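PDB 1H4V: histidine--tRNA ligase from Thermus thermophilus, which catalyses the ATP-dependent attachment of L-histidine to tRNA(His), releasing AMP and diphosphate, and works as a homodimer. Local coordinates for residues Ala25-Val30 with Tyr148-Glu153. Numbering follows the deposited sequence.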
ATOM      1  N   ALA A  25      -9.164  -0.961  -5.495  1.00 11.98           N
ATOM      2  CA  ALA A  25      -9.290  -2.048  -6.471  1.00 13.23           C
ATOM      3  C   ALA A  25     -10.155  -1.598  -7.648  1.00 14.01           C
ATOM      4  O   ALA A  25      -9.909  -1.976  -8.789  1.00 14.72           O
ATOM      5  CB  ALA A  25      -9.900  -3.302  -5.827  1.00  7.21           C
ATOM      6  N   THR A  26     -11.173  -0.797  -7.364  1.00 14.23           N
ATOM      7  CA  THR A  26     -12.035  -0.299  -8.420  1.00 16.40           C
ATOM      8  C   THR A  26     -11.288   0.687  -9.318  1.00 17.02           C
ATOM      9  O   THR A  26     -11.394   0.621 -10.540  1.00 17.17           O
ATOM     10  CB  THR A  26     -13.269   0.377  -7.839  1.00 17.00           C
ATOM     11  OG1 THR A  26     -14.071  -0.613  -7.187  1.00 22.87           O
ATOM     12  CG2 THR A  26     -14.077   1.052  -8.936  1.00 17.23           C
ATOM     13  N   ALA A  27     -10.530   1.601  -8.716  1.00 17.98           N
ATOM     14  CA  ALA A  27      -9.767   2.561  -9.506  1.00 16.83           C
ATOM     15  C   ALA A  27      -8.769   1.776 -10.362  1.00 16.87           C
ATOM     16  O   ALA A  27      -8.584   2.075 -11.543  1.00 18.12           O
ATOM     17  CB  ALA A  27      -9.020   3.539  -8.595  1.00 14.08           C
ATOM     18  N   ARG A  28      -8.137   0.766  -9.771  1.00 14.12           N
ATOM     19  CA  ARG A  28      -7.172  -0.019 -10.519  1.00 16.28           C
ATOM     20  C   ARG A  28      -7.816  -0.639 -11.760  1.00 15.97           C
ATOM     21  O   ARG A  28      -7.229  -0.607 -12.844  1.00 15.16           O
ATOM     22  CB  ARG A  28      -6.543  -1.123  -9.649  1.00 15.63           C
ATOM     23  CG  ARG A  28      -5.693  -2.108 -10.453  1.00 16.55           C
ATOM     24  CD  ARG A  28      -5.029  -3.194  -9.610  1.00 17.65           C
ATOM     25  NE  ARG A  28      -3.869  -2.699  -8.867  1.00 25.59           N
ATOM     26  CZ  ARG A  28      -3.856  -2.452  -7.558  1.00 30.27           C
ATOM     27  NH1 ARG A  28      -4.948  -2.658  -6.824  1.00 33.28           N
ATOM     28  NH2 ARG A  28      -2.755  -1.987  -6.983  1.00 25.71           N
ATOM     29  N   LYS A  29      -9.022  -1.183 -11.608  1.00 16.13           N
ATOM     30  CA  LYS A  29      -9.714  -1.809 -12.736  1.00 17.28           C
ATOM     31  C   LYS A  29     -10.041  -0.820 -13.852  1.00 17.36           C
ATOM     32  O   LYS A  29      -9.755  -1.081 -15.020  1.00 15.12           O
ATOM     33  CB  LYS A  29     -11.012  -2.493 -12.275  1.00 19.06           C
ATOM     34  CG  LYS A  29     -11.831  -3.108 -13.421  1.00 18.71           C
ATOM     35  CD  LYS A  29     -13.123  -3.755 -12.930  1.00 28.07           C
ATOM     36  CE  LYS A  29     -14.153  -2.715 -12.467  1.00 37.56           C
ATOM     37  NZ  LYS A  29     -15.485  -3.317 -12.133  1.00 41.69           N
ATOM     38  N   VAL A  30     -10.638   0.317 -13.505  1.00 17.95           N
ATOM     39  CA  VAL A  30     -10.992   1.287 -14.537  1.00 20.31           C
ATOM     40  C   VAL A  30      -9.779   1.991 -15.145  1.00 18.45           C
ATOM     41  O   VAL A  30      -9.716   2.180 -16.356  1.00 18.71           O
ATOM     42  CB  VAL A  30     -12.002   2.362 -14.009  1.00 23.55           C
ATOM     43  CG1 VAL A  30     -13.054   1.709 -13.129  1.00 18.39           C
ATOM     44  CG2 VAL A  30     -11.283   3.443 -13.272  1.00 28.52           C
ATOM     45  N   TYR A 148     -15.111  10.206 -13.278  1.00 18.34           N
ATOM     46  CA  TYR A 148     -16.550  10.001 -13.183  1.00 20.78           C
ATOM     47  C   TYR A 148     -16.834   8.496 -13.060  1.00 21.85           C
ATOM     48  O   TYR A 148     -17.588   8.069 -12.184  1.00 20.74           O
ATOM     49  CB  TYR A 148     -17.220  10.575 -14.432  1.00 22.75           C
ATOM     50  CG  TYR A 148     -18.727  10.535 -14.425  1.00 27.77           C
ATOM     51  CD1 TYR A 148     -19.459  11.281 -13.509  1.00 28.79           C
ATOM     52  CD2 TYR A 148     -19.423   9.762 -15.354  1.00 27.01           C
ATOM     53  CE1 TYR A 148     -20.851  11.264 -13.516  1.00 27.60           C
ATOM     54  CE2 TYR A 148     -20.810   9.736 -15.369  1.00 26.19           C
ATOM     55  CZ  TYR A 148     -21.518  10.490 -14.449  1.00 29.31           C
ATOM     56  OH  TYR A 148     -22.893  10.478 -14.472  1.00 33.33           O
ATOM     57  N   GLU A 149     -16.209   7.704 -13.936  1.00 21.99           N
ATOM     58  CA  GLU A 149     -16.368   6.249 -13.946  1.00 23.38           C
ATOM     59  C   GLU A 149     -15.907   5.556 -12.659  1.00 22.66           C
ATOM     60  O   GLU A 149     -16.609   4.692 -12.143  1.00 22.49           O
ATOM     61  CB  GLU A 149     -15.619   5.642 -15.134  1.00 27.62           C
ATOM     62  CG  GLU A 149     -16.512   5.249 -16.295  1.00 41.16           C
ATOM     63  CD  GLU A 149     -17.420   4.066 -15.968  1.00 49.79           C
ATOM     64  OE1 GLU A 149     -16.907   2.929 -15.831  1.00 52.56           O
ATOM     65  OE2 GLU A 149     -18.650   4.274 -15.846  1.00 52.50           O
ATOM     66  N   CYS A 150     -14.725   5.905 -12.157  1.00 21.44           N
ATOM     67  CA  CYS A 150     -14.240   5.292 -10.926  1.00 23.15           C
ATOM     68  C   CYS A 150     -15.321   5.406  -9.867  1.00 23.65           C
ATOM     69  O   CYS A 150     -15.646   4.432  -9.188  1.00 25.11           O
ATOM     70  CB  CYS A 150     -12.989   6.000 -10.396  1.00 24.12           C
ATOM     71  SG  CYS A 150     -11.461   5.729 -11.299  1.00 32.22           S
ATOM     72  N   LEU A 151     -15.878   6.607  -9.740  1.00 22.53           N
ATOM     73  CA  LEU A 151     -16.906   6.884  -8.746  1.00 23.35           C
ATOM     74  C   LEU A 151     -18.231   6.193  -9.035  1.00 22.95           C
ATOM     75  O   LEU A 151     -18.888   5.700  -8.122  1.00 23.49           O
ATOM     76  CB  LEU A 151     -17.127   8.394  -8.629  1.00 21.03           C
ATOM     77  CG  LEU A 151     -15.889   9.249  -8.344  1.00 23.03           C
ATOM     78  CD1 LEU A 151     -16.270  10.728  -8.407  1.00 21.63           C
ATOM     79  CD2 LEU A 151     -15.313   8.894  -6.982  1.00 22.90           C
ATOM     80  N   LYS A 152     -18.623   6.162 -10.303  1.00 23.00           N
ATOM     81  CA  LYS A 152     -19.872   5.521 -10.688  1.00 25.05           C
ATOM     82  C   LYS A 152     -19.787   4.021 -10.434  1.00 25.44           C
ATOM     83  O   LYS A 152     -20.739   3.421  -9.957  1.00 24.92           O
ATOM     84  CB  LYS A 152     -20.165   5.774 -12.169  1.00 28.67           C
ATOM     85  CG  LYS A 152     -21.611   6.120 -12.468  1.00 33.50           C
ATOM     86  CD  LYS A 152     -21.930   7.541 -12.034  1.00 40.63           C
ATOM     87  CE  LYS A 152     -23.402   7.883 -12.247  1.00 44.43           C
ATOM     88  NZ  LYS A 152     -24.302   7.109 -11.343  1.00 46.70           N
ATOM     89  N   GLU A 153     -18.638   3.422 -10.749  1.00 26.44           N
ATOM     90  CA  GLU A 153     -18.435   1.988 -10.554  1.00 26.67           C
ATOM     91  C   GLU A 153     -18.486   1.609  -9.082  1.00 27.45           C
ATOM     92  O   GLU A 153     -18.776   0.462  -8.747  1.00 28.20           O
ATOM     93  CB  GLU A 153     -17.094   1.551 -11.139  1.00 26.02           C
ATOM     94  CG  GLU A 153     -17.024   1.633 -12.655  1.00 35.53           C
ATOM     95  CD  GLU A 153     -17.719   0.473 -13.356  1.00 40.11           C
ATOM     96  OE1 GLU A 153     -18.060   0.628 -14.551  1.00 44.70           O
ATOM     97  OE2 GLU A 153     -17.911  -0.594 -12.727  1.00 37.19           O
TER
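T26 opens the contact by directing its methyl, CG2, at segment 148-153, in a worked example of a small residue, A27, placed where two helices approach. CG2 stands anti to the backbone N and lies 3.7 Å from the carbonyl O of C150 and 3.8 Å from CB of E153. The hydroxyl OG1 turns back instead to its own helix and is hydrogen-bonded to the carbonyl O of R22. A27 follows, and with only a methyl to offer it lets the backbones come near: its CA and that of C150 are 5.4 Å apart, and SG of C150 settles 4.0 Å from A27 CA. K29 stands at the margin, its chain bent at chi3 (71°); the two side chains cross at about a right angle, and NZ of K29 makes a long salt bridge of 3.7 Å with OE2 of E153. V30 rests CG1 against the CG methylene of E153, 4.0 Å away, while its CG2 is modelled too close to C150 SG for that spacing to be trusted. The buried side chains here are A27, V30 and C150, with the charged pair toward the surface. The segment axes approach to 9.2 Å at 132°, nearer antiparallel than parallel. P353 of the second subunit packs on K29, E149 and E153. Both segments belong to the catalytic region of this class II synthetase. Helix 14-33 leads into strand 37-38, outermost in this chain, of the large mixed sheet, and helix 137-153 joins strands 123-132 and 160-165 of the same sheet.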